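Local coordinates for CBS domain protein (Streptococcus pneumoniae serotype 4, PDB 7LZG) that is of unknown function but folds as a tandem pair of CBS domains, modules that in many relatives bind adenine nucleotides and regulate partner domains, at residues Glu115-Val120 against Gln128-Arg133; Glu18-Pro23 against Lys134-Ala139; Lys25-Leu30 against Met46-Val51; Glu57-Gly62 against Glu124-Gly129; Glu8-Leu13 against Thr104-Leu109. One frame throughout, in Å; residues are numbered along the deposited sequence.

Contact 1: residues Glu115-Val120 against Gln128-Arg133; sequences ESFLPV and QGIITR. With PO4 (phosphate ion), chain D.
F117 to V120 pairs with G129 to T132 as an antiparallel beta hairpin, a compact example of how a CBS domain builds its central sheet. Backbone bonds come first. L118 and I131 form a hydrogen-bonded pair, with I131 N to L118 O at 2.7 Å and L118 N to I131 O at 2.9 Å. Beyond them the ribbon is interrupted by a classic beta bulge: Q128 and G129 both face V120, whose carbonyl O takes Q128 N at 2.9 Å and a weaker bond from G129 N.

Apolar packing occupies both faces. On the one carrying F117, P119 and I130, the F117 ring is swung out with CG anti to the backbone N (chi1 -155°), which lays CE2 3.4 Å from I130 CG2 and CD1 3.6 Å from T132 CG2. L118, V120 and I131 line the other face, where V108 of helix 105-111 and L21 of strand 21-23 cover them.

The charged side chain here is R133. S116 CB lies over one face of its guanidinium, 3.3 Å from NH1. NE is bonded to L112 O, and NH2 reaches phosphate O3 at 3.2 Å. K134 of the second subunit binds the same ion, probably acquired from the crystallisation liquor. With two positive side chains from different subunits gathered there, the hairpin's end probably offers an anion-attracting patch beside the subunit interface.

Contact 2: residues Glu18-Pro23 against Lys134-Ala139; sequences ETFLTP and KSILKA. With PO4 (phosphate ion), chain C.
F20 and S135 bring their backbones to 4.3 Å, CA to CA, where helix 17-20 gives way to strand 21-23 against the first turns of helix 133-140; one residue earlier, T19 CA and A139 CA are 6.0 Å apart. S135 is small enough to fit here: its CB sits 3.5 Å from F20 O, while its hydroxyl is hydrogen-bonded to T132 O at the start of its own helix. F20 holds CG between its backbone N and carbonyl carbon (chi1 56°), which sets the ring so that A139 CB lies at its edge, 4.2 Å from CD2. At the root of the side chain, F20 CB rests 3.7 Å from I136 CG1. T19 contributes CG2, which meets K138 CB at 3.9 Å as the two side chains cross at a slant.

Away from this contact, K134 NZ donates to phosphate O2 at 3.1 Å and also to V113 O of the second subunit; R133 of that subunit binds the same ion. F20 and I136 both pack on I131, and T22 pairs by backbone with I130. The helix following the last strand and lying on the sheet is typical of the beta-alpha-beta-beta-alpha CBS fold, here with strand 21-23 added along its edge.

Contact 3: residues Lys25-Leu30 against Met46-Val51; sequences KNLAVL and MTYTRV
L30 and V51 show how one branched side chain packs a short edge strand against the core beside its parallel neighbour. From L30 CB, still 4.8 Å from V51 CG2, the chain turns so that CG lies anti to the carbonyl carbon (chi1 -68°), and CG comes within 4.1 Å of that same methyl. At the fork the branches part company: CD1 closes to 3.7 Å from V51 CG2, whereas CD2 faces the selenomethionine M46, 4.4 Å from its CE. L42 of helix 36-45 packs on L30 as well.

Beside this core the contact thins out. A28 O lies 3.9 Å from V51 CB, and L27 CD2 grazes the Y48 ring obliquely, 4.4 Å from CE2. L27 also packs on F127 and I130 of strand 127-132.

Backbone bonds from L30 to P52 and V54 join strands 30-31 and 50-54 in parallel, with helix 36-45 linking them and packing on V51 through L43. That is the beta-alpha-beta crossover of a CBS domain.

Contact 4: residues Glu57-Gly62 against Glu124-Gly129; sequences EKQFVG and EGIFQG
K58 and F127, together with F60 and G125, tie the two CBS sheets by a reciprocal pair of backbone bonds. F127 N donates to K58 O at 3.1 Å and F60 N to G125 O at 2.9 Å, both nearly straight (167° and 162°), around the single bridge between Q59 and I126. This is the close part. Inward from it the F60 and F127 rings lie almost parallel, at 21°, but slid apart, with centroids 5.8 Å away from each other and CD1 to CD1 at 3.6 Å. Each ring has a glycine backbone N over its centre: G62 N above F60, G129 N above F127.

Outward, the contact loosens. Q59 and I126 cross at about a right angle, K58 CB is 4.3 Å from I126 CG1 before the lysine leads away, and E124 is poorly ordered at the exposed end.

Within the fold, F60 and F127 both rest on P52 of strand 50-54 and P119 of strand 117-121, while A24 and L27 flank F127 and V121 flanks F60.

Contact 5: residues Glu8-Leu13 against Thr104-Leu109; sequences EFETFL and TITEVL
E10 reaches I105 because CG stands anti to the backbone N (chi1 -178°) and the chain runs on extended, so its methylene slides past the isoleucine in the opposite direction, CG to CG2 3.8 Å. The motif is a crossed helix pair, helix 4-14 against helix 105-111 of the CBS fold: the segments 8-13 and 105-109 cross at 84°, their axes 11.3 Å apart at closest approach. One turn on, L13 repeats the approach with apolar groups. Its CB lies 4.2 Å from I105 CG1, and its CD2 meets L109 CD1 at 4.1 Å, the two leucines crossing at a slant. I105 is thus gripped from both E10 and L13.

V140 of helix 133-140 adds to the packing on L13, and I136 to that on L109. The second subunit closes the region further: the F9 rings of the two chains meet, and N141 of the neighbouring subunit packs on L109.

T104 occupies the N-cap position of helix 105-111; its carbonyl O takes V108 N at 3.0 Å in the first regular helical bond. The E10 carboxylate lies against the flank of this first turn, where T106 CG2 is equally far from both of its oxygens, 3.9 Å from E10 OE1 and 3.9 Å from E10 OE2.

Strand 127-132 is the common thread: contacts 1 and 4 share Q128 and G129, and contact 2 adjoins contact 1 through I130 N and T22 O, 3.1 Å apart in a probable hydrogen bond. The centres of contacts 1 and 2 are about 9 Å apart, those of contacts 1 and 4 about 13 Å. L27 of contact 3 packs across the domain boundary, its CD1 3.6 Å from F127 CZ and 3.5 Å from I130 CG1. Contact 5 meets contact 2, where I136 CD1 and L109 CD1 are 3.6 Å apart, and also touches contact 1 through V108, yet its nearest atoms are about 14 Å from contact 3. Phosphates connect contacts 1 and 2 across the dimer, R133 and K134 coming from opposite subunits.

Contact 1: residues Glu115-Val120 against Gln128-Arg133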
# COMPACT_ATOMS: atom_id res chain seq x y z
N GLU B 115 2.02 7.27 6.87
CA GLU B 115 2.49 5.98 6.41
C GLU B 115 1.28 5.08 6.18
O GLU B 115 0.15 5.41 6.54
CB GLU B 115 3.46 5.34 7.40
CG GLU B 115 2.93 5.26 8.81
CD GLU B 115 3.97 4.79 9.81
OE1 GLU B 115 4.97 4.19 9.38
OE2 GLU B 115 3.78 5.02 11.02
N SER B 116 1.53 3.92 5.57
CA SER B 116 0.48 2.95 5.29
C SER B 116 0.61 1.69 6.15
O SER B 116 -0.17 0.75 5.96
CB SER B 116 0.49 2.56 3.81
OG SER B 116 1.69 1.87 3.48
N PHE B 117 1.57 1.66 7.07
CA PHE B 117 1.85 0.47 7.86
C PHE B 117 2.08 0.90 9.30
O PHE B 117 3.04 1.63 9.58
CB PHE B 117 3.08 -0.27 7.31
CG PHE B 117 3.11 -1.73 7.64
CD1 PHE B 117 2.42 -2.65 6.87
CD2 PHE B 117 3.84 -2.19 8.72
CE1 PHE B 117 2.45 -4.00 7.16
CE2 PHE B 117 3.88 -3.54 9.03
CZ PHE B 117 3.19 -4.44 8.25
N LEU B 118 1.20 0.47 10.20
CA LEU B 118 1.24 0.90 11.60
C LEU B 118 1.36 -0.30 12.52
O LEU B 118 0.36 -0.98 12.79
CB LEU B 118 -0.01 1.72 11.93
CG LEU B 118 -0.02 2.39 13.30
CD1 LEU B 118 1.15 3.35 13.42
CD2 LEU B 118 -1.34 3.13 13.51
N PRO B 119 2.55 -0.60 13.03
CA PRO B 119 2.70 -1.72 13.96
C PRO B 119 2.16 -1.38 15.34
O PRO B 119 1.97 -0.22 15.71
CB PRO B 119 4.22 -1.94 14.01
CG PRO B 119 4.79 -1.13 12.87
CD PRO B 119 3.84 0.01 12.69
N VAL B 120 1.90 -2.44 16.11
CA VAL B 120 1.42 -2.31 17.48
C VAL B 120 2.48 -2.93 18.39
O VAL B 120 2.69 -4.15 18.37
CB VAL B 120 0.06 -2.98 17.68
CG1 VAL B 120 -0.38 -2.87 19.14
CG2 VAL B 120 -0.98 -2.35 16.76
N GLN B 128 3.12 -7.01 18.52
CA GLN B 128 1.82 -7.64 18.73
C GLN B 128 0.92 -7.65 17.51
O GLN B 128 0.11 -8.57 17.37
CB GLN B 128 1.08 -6.95 19.89
CG GLN B 128 1.72 -7.15 21.26
CD GLN B 128 1.57 -8.57 21.77
OE1 GLN B 128 2.30 -9.48 21.37
NE2 GLN B 128 0.61 -8.78 22.67
N GLY B 129 1.01 -6.65 16.63
CA GLY B 129 0.16 -6.63 15.46
C GLY B 129 0.38 -5.37 14.65
O GLY B 129 1.20 -4.51 15.00
N ILE B 130 -0.36 -5.27 13.54
CA ILE B 130 -0.25 -4.15 12.62
C ILE B 130 -1.63 -3.66 12.22
O ILE B 130 -2.62 -4.40 12.26
CB ILE B 130 0.57 -4.52 11.36
CG1 ILE B 130 0.02 -5.78 10.69
CG2 ILE B 130 2.04 -4.68 11.70
CD1 ILE B 130 -0.91 -5.53 9.53
N ILE B 131 -1.69 -2.39 11.81
CA ILE B 131 -2.88 -1.78 11.23
C ILE B 131 -2.46 -1.09 9.94
O ILE B 131 -1.55 -0.26 9.95
CB ILE B 131 -3.55 -0.78 12.18
CG1 ILE B 131 -3.88 -1.45 13.52
CG2 ILE B 131 -4.80 -0.19 11.55
CD1 ILE B 131 -4.43 -0.49 14.56
N THR B 132 -3.12 -1.44 8.84
CA THR B 132 -2.77 -0.91 7.53
C THR B 132 -3.92 -0.09 6.96
O THR B 132 -5.07 -0.21 7.40
CB THR B 132 -2.40 -2.03 6.55
OG1 THR B 132 -3.52 -2.92 6.39
CG2 THR B 132 -1.21 -2.82 7.08
N ARG B 133 -3.60 0.75 5.98
CA ARG B 133 -4.64 1.47 5.26
C ARG B 133 -5.60 0.49 4.58
O ARG B 133 -6.81 0.72 4.55
CB ARG B 133 -4.03 2.41 4.22
CG ARG B 133 -3.08 3.45 4.77
CD ARG B 133 -2.94 4.59 3.77
NE ARG B 133 -1.87 5.52 4.10
CZ ARG B 133 -0.82 5.77 3.32
NH1 ARG B 133 -0.67 5.17 2.15
NH2 ARG B 133 0.09 6.65 3.72
P PO4 D . 2.99 7.18 1.24
O1 PO4 D . 2.86 5.78 1.77
O2 PO4 D . 4.42 7.44 0.84
O3 PO4 D . 2.58 8.17 2.30
O4 PO4 D . 2.09 7.35 0.03

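Contact 2: residues Glu18-Pro23 against Lys134-Ala139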
# COMPACT_ATOMS: atom_id res chain seq x y z
N GLU B 18 -11.50 -6.10 15.21
CA GLU B 18 -11.10 -7.40 14.70
C GLU B 18 -10.94 -7.43 13.18
O GLU B 18 -10.80 -8.51 12.60
CB GLU B 18 -12.11 -8.47 15.13
CG GLU B 18 -12.18 -8.66 16.64
CD GLU B 18 -13.38 -9.49 17.07
OE1 GLU B 18 -14.38 -9.50 16.32
OE2 GLU B 18 -13.32 -10.11 18.14
N THR B 19 -10.95 -6.26 12.53
CA THR B 19 -10.75 -6.17 11.09
C THR B 19 -9.48 -5.41 10.73
O THR B 19 -8.63 -5.94 10.00
CB THR B 19 -11.96 -5.50 10.43
OG1 THR B 19 -13.12 -6.33 10.59
CG2 THR B 19 -11.71 -5.28 8.94
N PHE B 20 -9.32 -4.18 11.22
CA PHE B 20 -8.14 -3.40 10.90
C PHE B 20 -6.93 -3.78 11.74
O PHE B 20 -5.80 -3.51 11.33
CB PHE B 20 -8.42 -1.90 11.03
CG PHE B 20 -8.94 -1.48 12.38
CD1 PHE B 20 -8.08 -1.32 13.46
CD2 PHE B 20 -10.28 -1.19 12.56
CE1 PHE B 20 -8.56 -0.92 14.69
CE2 PHE B 20 -10.77 -0.79 13.79
CZ PHE B 20 -9.90 -0.66 14.86
N LEU B 21 -7.14 -4.40 12.90
CA LEU B 21 -6.06 -4.83 13.78
C LEU B 21 -5.83 -6.32 13.57
O LEU B 21 -6.65 -7.15 13.98
CB LEU B 21 -6.38 -4.52 15.24
CG LEU B 21 -5.31 -4.94 16.25
CD1 LEU B 21 -4.00 -4.23 15.97
CD2 LEU B 21 -5.78 -4.65 17.67
N THR B 22 -4.71 -6.66 12.93
CA THR B 22 -4.34 -8.05 12.72
C THR B 22 -3.27 -8.44 13.73
O THR B 22 -2.24 -7.76 13.81
CB THR B 22 -3.82 -8.26 11.30
OG1 THR B 22 -4.80 -7.78 10.37
CG2 THR B 22 -3.57 -9.73 11.04
N PRO B 23 -3.47 -9.49 14.53
CA PRO B 23 -2.47 -9.84 15.54
C PRO B 23 -1.23 -10.45 14.91
O PRO B 23 -1.25 -10.96 13.79
CB PRO B 23 -3.20 -10.86 16.42
CG PRO B 23 -4.18 -11.49 15.50
CD PRO B 23 -4.63 -10.40 14.56
N LYS B 134 -5.05 -0.59 4.02
CA LYS B 134 -5.89 -1.63 3.43
C LYS B 134 -6.85 -2.21 4.45
O LYS B 134 -8.03 -2.46 4.15
CB LYS B 134 -5.00 -2.73 2.84
CG LYS B 134 -5.74 -3.95 2.34
CD LYS B 134 -4.78 -5.11 2.13
CE LYS B 134 -5.49 -6.35 1.60
NZ LYS B 134 -6.02 -6.14 0.23
N SER B 135 -6.38 -2.43 5.68
CA SER B 135 -7.22 -3.05 6.70
C SER B 135 -8.31 -2.10 7.18
O SER B 135 -9.43 -2.54 7.50
CB SER B 135 -6.36 -3.52 7.87
OG SER B 135 -5.61 -2.45 8.42
N ILE B 136 -8.01 -0.80 7.25
CA ILE B 136 -9.02 0.16 7.65
C ILE B 136 -10.07 0.33 6.56
O ILE B 136 -11.27 0.46 6.85
CB ILE B 136 -8.36 1.51 8.02
CG1 ILE B 136 -7.92 1.48 9.49
CG2 ILE B 136 -9.29 2.68 7.76
CD1 ILE B 136 -7.57 2.83 10.05
N LEU B 137 -9.64 0.31 5.30
CA LEU B 137 -10.61 0.36 4.20
C LEU B 137 -11.55 -0.83 4.24
O LEU B 137 -12.72 -0.71 3.86
CB LEU B 137 -9.89 0.44 2.86
CG LEU B 137 -9.64 1.86 2.37
CD1 LEU B 137 -9.22 1.84 0.92
CD2 LEU B 137 -10.88 2.71 2.54
N LYS B 138 -11.06 -1.99 4.68
CA LYS B 138 -11.94 -3.13 4.88
C LYS B 138 -12.98 -2.84 5.95
O LYS B 138 -14.13 -3.28 5.85
CB LYS B 138 -11.14 -4.38 5.24
CG LYS B 138 -10.51 -5.09 4.05
CD LYS B 138 -10.03 -6.48 4.44
CE LYS B 138 -9.50 -7.24 3.24
NZ LYS B 138 -9.10 -8.63 3.59
N ALA B 139 -12.59 -2.08 6.98
CA ALA B 139 -13.52 -1.76 8.05
C ALA B 139 -14.64 -0.84 7.56
O ALA B 139 -15.82 -1.09 7.83
CB ALA B 139 -12.77 -1.12 9.22
P PO4 C . -2.65 -4.42 -1.41
O1 PO4 C . -1.56 -4.23 -0.38
O2 PO4 C . -3.27 -5.78 -1.25
O3 PO4 C . -3.72 -3.36 -1.21
O4 PO4 C . -2.07 -4.28 -2.80

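Contact 3: residues Lys25-Leu30 against Met46-Val51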
# COMPACT_ATOMS: atom_id res chain seq x y z
N LYS B 25 0.10 -13.11 15.61
CA LYS B 25 -0.09 -14.54 15.42
C LYS B 25 -0.52 -14.89 14.01
O LYS B 25 -0.29 -16.01 13.56
CB LYS B 25 -1.12 -15.05 16.43
CG LYS B 25 -1.17 -14.25 17.72
CD LYS B 25 -2.33 -14.69 18.61
CE LYS B 25 -2.50 -13.77 19.81
NZ LYS B 25 -3.63 -14.19 20.68
N ASN B 26 -1.15 -13.95 13.29
CA ASN B 26 -1.63 -14.17 11.93
C ASN B 26 -0.80 -13.41 10.90
O ASN B 26 -1.30 -13.06 9.83
CB ASN B 26 -3.10 -13.77 11.82
CG ASN B 26 -4.01 -14.62 12.68
OD1 ASN B 26 -4.73 -14.11 13.54
ND2 ASN B 26 -3.99 -15.93 12.44
N LEU B 27 0.47 -13.16 11.21
CA LEU B 27 1.36 -12.41 10.33
C LEU B 27 2.63 -13.20 10.07
O LEU B 27 3.06 -14.01 10.90
CB LEU B 27 1.73 -11.05 10.93
CG LEU B 27 0.65 -9.97 10.98
CD1 LEU B 27 1.07 -8.89 11.95
CD2 LEU B 27 0.42 -9.39 9.59
N ALA B 28 3.24 -12.94 8.92
CA ALA B 28 4.57 -13.44 8.62
C ALA B 28 5.58 -12.35 8.98
O ALA B 28 5.53 -11.25 8.43
CB ALA B 28 4.70 -13.83 7.15
N VAL B 29 6.47 -12.65 9.92
CA VAL B 29 7.51 -11.71 10.34
C VAL B 29 8.87 -12.30 9.97
O VAL B 29 8.99 -13.47 9.61
CB VAL B 29 7.44 -11.39 11.84
CG1 VAL B 29 6.03 -10.98 12.24
CG2 VAL B 29 7.91 -12.57 12.67
N LEU B 30 9.90 -11.47 10.07
CA LEU B 30 11.26 -11.85 9.74
C LEU B 30 12.18 -11.54 10.90
O LEU B 30 12.08 -10.48 11.52
CB LEU B 30 11.76 -11.13 8.47
CG LEU B 30 11.11 -11.51 7.14
CD1 LEU B 30 11.62 -10.62 6.02
CD2 LEU B 30 11.36 -12.97 6.82
N MSE B 46 5.62 -12.96 -0.96
CA MSE B 46 4.55 -12.49 -0.09
C MSE B 46 3.67 -11.47 -0.79
O MSE B 46 4.06 -10.88 -1.79
CB MSE B 46 5.14 -11.88 1.18
CG MSE B 46 5.96 -12.86 2.00
SE MSE B 46 7.01 -11.96 3.36
CE MSE B 46 7.98 -13.51 4.04
N THR B 47 2.47 -11.27 -0.25
CA THR B 47 1.52 -10.33 -0.82
C THR B 47 1.62 -8.94 -0.20
O THR B 47 1.13 -7.97 -0.80
CB THR B 47 0.09 -10.85 -0.67
OG1 THR B 47 -0.15 -11.20 0.70
CG2 THR B 47 -0.12 -12.07 -1.55
N TYR B 48 2.22 -8.82 0.98
CA TYR B 48 2.37 -7.54 1.64
C TYR B 48 3.64 -6.84 1.17
O TYR B 48 4.66 -7.49 0.91
CB TYR B 48 2.40 -7.72 3.16
CG TYR B 48 1.17 -8.40 3.72
CD1 TYR B 48 -0.09 -8.13 3.20
CD2 TYR B 48 1.27 -9.33 4.75
CE1 TYR B 48 -1.22 -8.75 3.70
CE2 TYR B 48 0.14 -9.96 5.25
CZ TYR B 48 -1.10 -9.66 4.72
OH TYR B 48 -2.22 -10.28 5.22
N THR B 49 3.57 -5.51 1.06
CA THR B 49 4.73 -4.74 0.62
C THR B 49 5.75 -4.57 1.73
O THR B 49 6.96 -4.54 1.46
CB THR B 49 4.28 -3.38 0.09
OG1 THR B 49 3.30 -3.56 -0.94
CG2 THR B 49 5.46 -2.60 -0.48
N ARG B 50 5.30 -4.47 2.98
CA ARG B 50 6.19 -4.34 4.13
C ARG B 50 5.86 -5.41 5.16
O ARG B 50 4.68 -5.69 5.41
CB ARG B 50 6.09 -2.95 4.77
CG ARG B 50 6.16 -1.80 3.79
CD ARG B 50 6.53 -0.51 4.48
NE ARG B 50 7.86 -0.58 5.07
CZ ARG B 50 8.98 -0.30 4.41
NH1 ARG B 50 8.97 0.05 3.14
NH2 ARG B 50 10.15 -0.39 5.05
N VAL B 51 6.89 -6.00 5.74
CA VAL B 51 6.71 -6.97 6.82
C VAL B 51 7.49 -6.49 8.04
O VAL B 51 8.55 -5.86 7.90
CB VAL B 51 7.15 -8.38 6.39
CG1 VAL B 51 6.31 -8.86 5.22
CG2 VAL B 51 8.63 -8.40 6.05

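Contact 4: residues Glu57-Gly62 against Glu124-Gly129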
# COMPACT_ATOMS: atom_id res chain seq x y z
N GLU B 57 13.60 -12.89 20.34
CA GLU B 57 12.69 -12.76 21.46
C GLU B 57 11.54 -11.80 21.14
O GLU B 57 11.02 -11.12 22.03
CB GLU B 57 13.44 -12.30 22.71
CG GLU B 57 14.25 -11.02 22.54
CD GLU B 57 15.03 -10.65 23.79
OE1 GLU B 57 15.05 -11.46 24.75
OE2 GLU B 57 15.64 -9.56 23.82
N LYS B 58 11.14 -11.75 19.87
CA LYS B 58 9.99 -11.00 19.36
C LYS B 58 10.09 -9.50 19.60
O LYS B 58 9.08 -8.80 19.48
CB LYS B 58 8.67 -11.53 19.94
CG LYS B 58 8.38 -12.98 19.61
CD LYS B 58 7.04 -13.41 20.20
CE LYS B 58 6.67 -14.82 19.78
NZ LYS B 58 5.33 -15.20 20.29
N GLN B 59 11.27 -8.98 19.93
CA GLN B 59 11.43 -7.54 20.09
C GLN B 59 11.30 -6.84 18.74
O GLN B 59 12.06 -7.14 17.81
CB GLN B 59 12.78 -7.22 20.73
CG GLN B 59 12.83 -7.44 22.23
CD GLN B 59 12.22 -6.28 23.01
OE1 GLN B 59 12.16 -5.16 22.51
NE2 GLN B 59 11.78 -6.56 24.22
N PHE B 60 10.34 -5.93 18.64
CA PHE B 60 10.09 -5.24 17.38
C PHE B 60 11.28 -4.38 16.99
O PHE B 60 11.66 -3.46 17.72
CB PHE B 60 8.83 -4.39 17.48
CG PHE B 60 8.56 -3.55 16.26
CD1 PHE B 60 8.00 -4.11 15.13
CD2 PHE B 60 8.88 -2.20 16.25
CE1 PHE B 60 7.76 -3.34 14.01
CE2 PHE B 60 8.64 -1.42 15.13
CZ PHE B 60 8.08 -1.99 14.01
N VAL B 61 11.87 -4.68 15.84
CA VAL B 61 12.98 -3.89 15.31
C VAL B 61 12.49 -2.82 14.35
O VAL B 61 12.84 -1.64 14.47
CB VAL B 61 14.02 -4.81 14.64
CG1 VAL B 61 15.24 -4.01 14.20
CG2 VAL B 61 14.41 -5.94 15.57
N GLY B 62 11.66 -3.21 13.39
CA GLY B 62 11.14 -2.28 12.41
C GLY B 62 10.43 -3.03 11.30
O GLY B 62 10.13 -4.22 11.42
N GLU B 124 6.74 -2.84 26.63
CA GLU B 124 7.97 -3.61 26.79
C GLU B 124 8.82 -3.56 25.53
O GLU B 124 10.03 -3.30 25.59
CB GLU B 124 7.64 -5.06 27.16
CG GLU B 124 8.86 -5.95 27.33
CD GLU B 124 8.50 -7.35 27.77
OE1 GLU B 124 7.30 -7.67 27.84
OE2 GLU B 124 9.43 -8.14 28.04
N GLY B 125 8.20 -3.79 24.37
CA GLY B 125 8.92 -3.76 23.12
C GLY B 125 8.62 -4.94 22.22
O GLY B 125 9.27 -5.13 21.19
N ILE B 126 7.64 -5.75 22.61
CA ILE B 126 7.26 -6.94 21.87
C ILE B 126 6.26 -6.55 20.78
O ILE B 126 5.35 -5.74 21.01
CB ILE B 126 6.68 -8.02 22.81
CG1 ILE B 126 7.78 -8.98 23.27
CG2 ILE B 126 5.55 -8.79 22.15
CD1 ILE B 126 8.86 -8.34 24.12
N PHE B 127 6.44 -7.12 19.59
CA PHE B 127 5.54 -6.86 18.48
C PHE B 127 4.27 -7.68 18.62
O PHE B 127 4.32 -8.90 18.80
CB PHE B 127 6.25 -7.18 17.16
CG PHE B 127 5.34 -7.15 15.97
CD1 PHE B 127 4.91 -5.95 15.44
CD2 PHE B 127 4.93 -8.33 15.37
CE1 PHE B 127 4.08 -5.92 14.34
CE2 PHE B 127 4.10 -8.31 14.27
CZ PHE B 127 3.67 -7.10 13.76
N GLN B 128 3.12 -7.01 18.52
CA GLN B 128 1.82 -7.64 18.73
C GLN B 128 0.92 -7.65 17.51
O GLN B 128 0.11 -8.57 17.37
CB GLN B 128 1.08 -6.95 19.89
CG GLN B 128 1.72 -7.15 21.26
CD GLN B 128 1.57 -8.57 21.77
OE1 GLN B 128 2.30 -9.48 21.37
NE2 GLN B 128 0.61 -8.78 22.67
N GLY B 129 1.01 -6.65 16.63
CA GLY B 129 0.16 -6.63 15.46
C GLY B 129 0.38 -5.37 14.65
O GLY B 129 1.20 -4.51 15.00

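Contact 5: residues Glu8-Leu13 against Thr104-Leu109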
# COMPACT_ATOMS: atom_id res chain seq x y z
N GLU B 8 -20.39 9.17 16.04
CA GLU B 8 -21.07 8.03 15.42
C GLU B 8 -20.11 7.22 14.57
O GLU B 8 -20.12 5.98 14.62
CB GLU B 8 -22.24 8.52 14.57
CG GLU B 8 -23.33 9.26 15.33
CD GLU B 8 -24.31 8.31 16.02
OE1 GLU B 8 -24.09 7.09 15.99
OE2 GLU B 8 -25.31 8.81 16.58
N PHE B 9 -19.27 7.89 13.78
CA PHE B 9 -18.34 7.18 12.91
C PHE B 9 -17.26 6.47 13.71
O PHE B 9 -16.87 5.35 13.38
CB PHE B 9 -17.71 8.15 11.91
CG PHE B 9 -16.87 7.48 10.86
CD1 PHE B 9 -17.47 6.91 9.75
CD2 PHE B 9 -15.50 7.43 10.98
CE1 PHE B 9 -16.70 6.29 8.78
CE2 PHE B 9 -14.72 6.82 10.02
CZ PHE B 9 -15.32 6.25 8.91
N GLU B 10 -16.76 7.11 14.77
CA GLU B 10 -15.74 6.48 15.60
C GLU B 10 -16.31 5.29 16.36
O GLU B 10 -15.63 4.27 16.52
CB GLU B 10 -15.13 7.49 16.57
CG GLU B 10 -14.03 6.92 17.44
CD GLU B 10 -13.32 7.98 18.26
OE1 GLU B 10 -13.73 9.16 18.20
OE2 GLU B 10 -12.36 7.63 18.98
N THR B 11 -17.56 5.40 16.83
CA THR B 11 -18.21 4.26 17.47
C THR B 11 -18.28 3.07 16.53
O THR B 11 -18.06 1.92 16.94
CB THR B 11 -19.61 4.64 17.93
OG1 THR B 11 -19.55 5.81 18.75
CG2 THR B 11 -20.24 3.51 18.74
N PHE B 12 -18.57 3.32 15.25
CA PHE B 12 -18.60 2.24 14.27
C PHE B 12 -17.23 1.61 14.10
O PHE B 12 -17.08 0.38 14.17
CB PHE B 12 -19.14 2.76 12.93
CG PHE B 12 -18.90 1.82 11.79
CD1 PHE B 12 -19.68 0.70 11.62
CD2 PHE B 12 -17.89 2.07 10.87
CE1 PHE B 12 -19.46 -0.17 10.57
CE2 PHE B 12 -17.66 1.21 9.82
CZ PHE B 12 -18.45 0.09 9.67
N LEU B 13 -16.20 2.43 13.87
CA LEU B 13 -14.85 1.91 13.69
C LEU B 13 -14.35 1.20 14.94
O LEU B 13 -13.61 0.21 14.83
CB LEU B 13 -13.90 3.04 13.30
CG LEU B 13 -13.36 3.02 11.87
CD1 LEU B 13 -14.49 3.11 10.86
CD2 LEU B 13 -12.36 4.14 11.66
N THR B 104 -5.99 5.11 20.26
CA THR B 104 -7.28 5.70 19.94
C THR B 104 -7.47 5.71 18.43
O THR B 104 -6.51 5.73 17.66
CB THR B 104 -7.40 7.12 20.50
OG1 THR B 104 -6.46 7.98 19.83
CG2 THR B 104 -7.11 7.13 21.99
N ILE B 105 -8.74 5.68 18.00
CA ILE B 105 -9.04 5.68 16.58
C ILE B 105 -8.54 6.96 15.92
O ILE B 105 -8.04 6.95 14.79
CB ILE B 105 -10.55 5.46 16.34
CG1 ILE B 105 -10.85 3.98 16.08
CG2 ILE B 105 -11.05 6.30 15.19
CD1 ILE B 105 -10.46 3.05 17.20
N THR B 106 -8.64 8.09 16.64
CA THR B 106 -8.23 9.37 16.07
C THR B 106 -6.73 9.42 15.79
O THR B 106 -6.30 10.08 14.84
CB THR B 106 -8.64 10.51 16.99
OG1 THR B 106 -7.80 10.52 18.15
CG2 THR B 106 -10.09 10.34 17.43
N GLU B 107 -5.93 8.74 16.60
CA GLU B 107 -4.48 8.74 16.40
C GLU B 107 -4.01 7.62 15.48
O GLU B 107 -2.90 7.71 14.94
CB GLU B 107 -3.75 8.63 17.74
CG GLU B 107 -3.63 7.22 18.31
CD GLU B 107 -2.78 7.16 19.57
OE1 GLU B 107 -2.44 8.24 20.11
OE2 GLU B 107 -2.45 6.04 20.02
N VAL B 108 -4.82 6.58 15.27
CA VAL B 108 -4.48 5.57 14.28
C VAL B 108 -4.60 6.14 12.88
O VAL B 108 -3.68 6.03 12.06
CB VAL B 108 -5.37 4.32 14.46
CG1 VAL B 108 -5.33 3.46 13.21
CG2 VAL B 108 -4.91 3.52 15.67
N LEU B 109 -5.73 6.79 12.58
CA LEU B 109 -5.88 7.49 11.31
C LEU B 109 -4.85 8.61 11.19
O LEU B 109 -4.38 8.90 10.08
CB LEU B 109 -7.29 8.06 11.17
CG LEU B 109 -8.39 7.14 10.64
CD1 LEU B 109 -8.64 5.96 11.56
CD2 LEU B 109 -9.67 7.94 10.45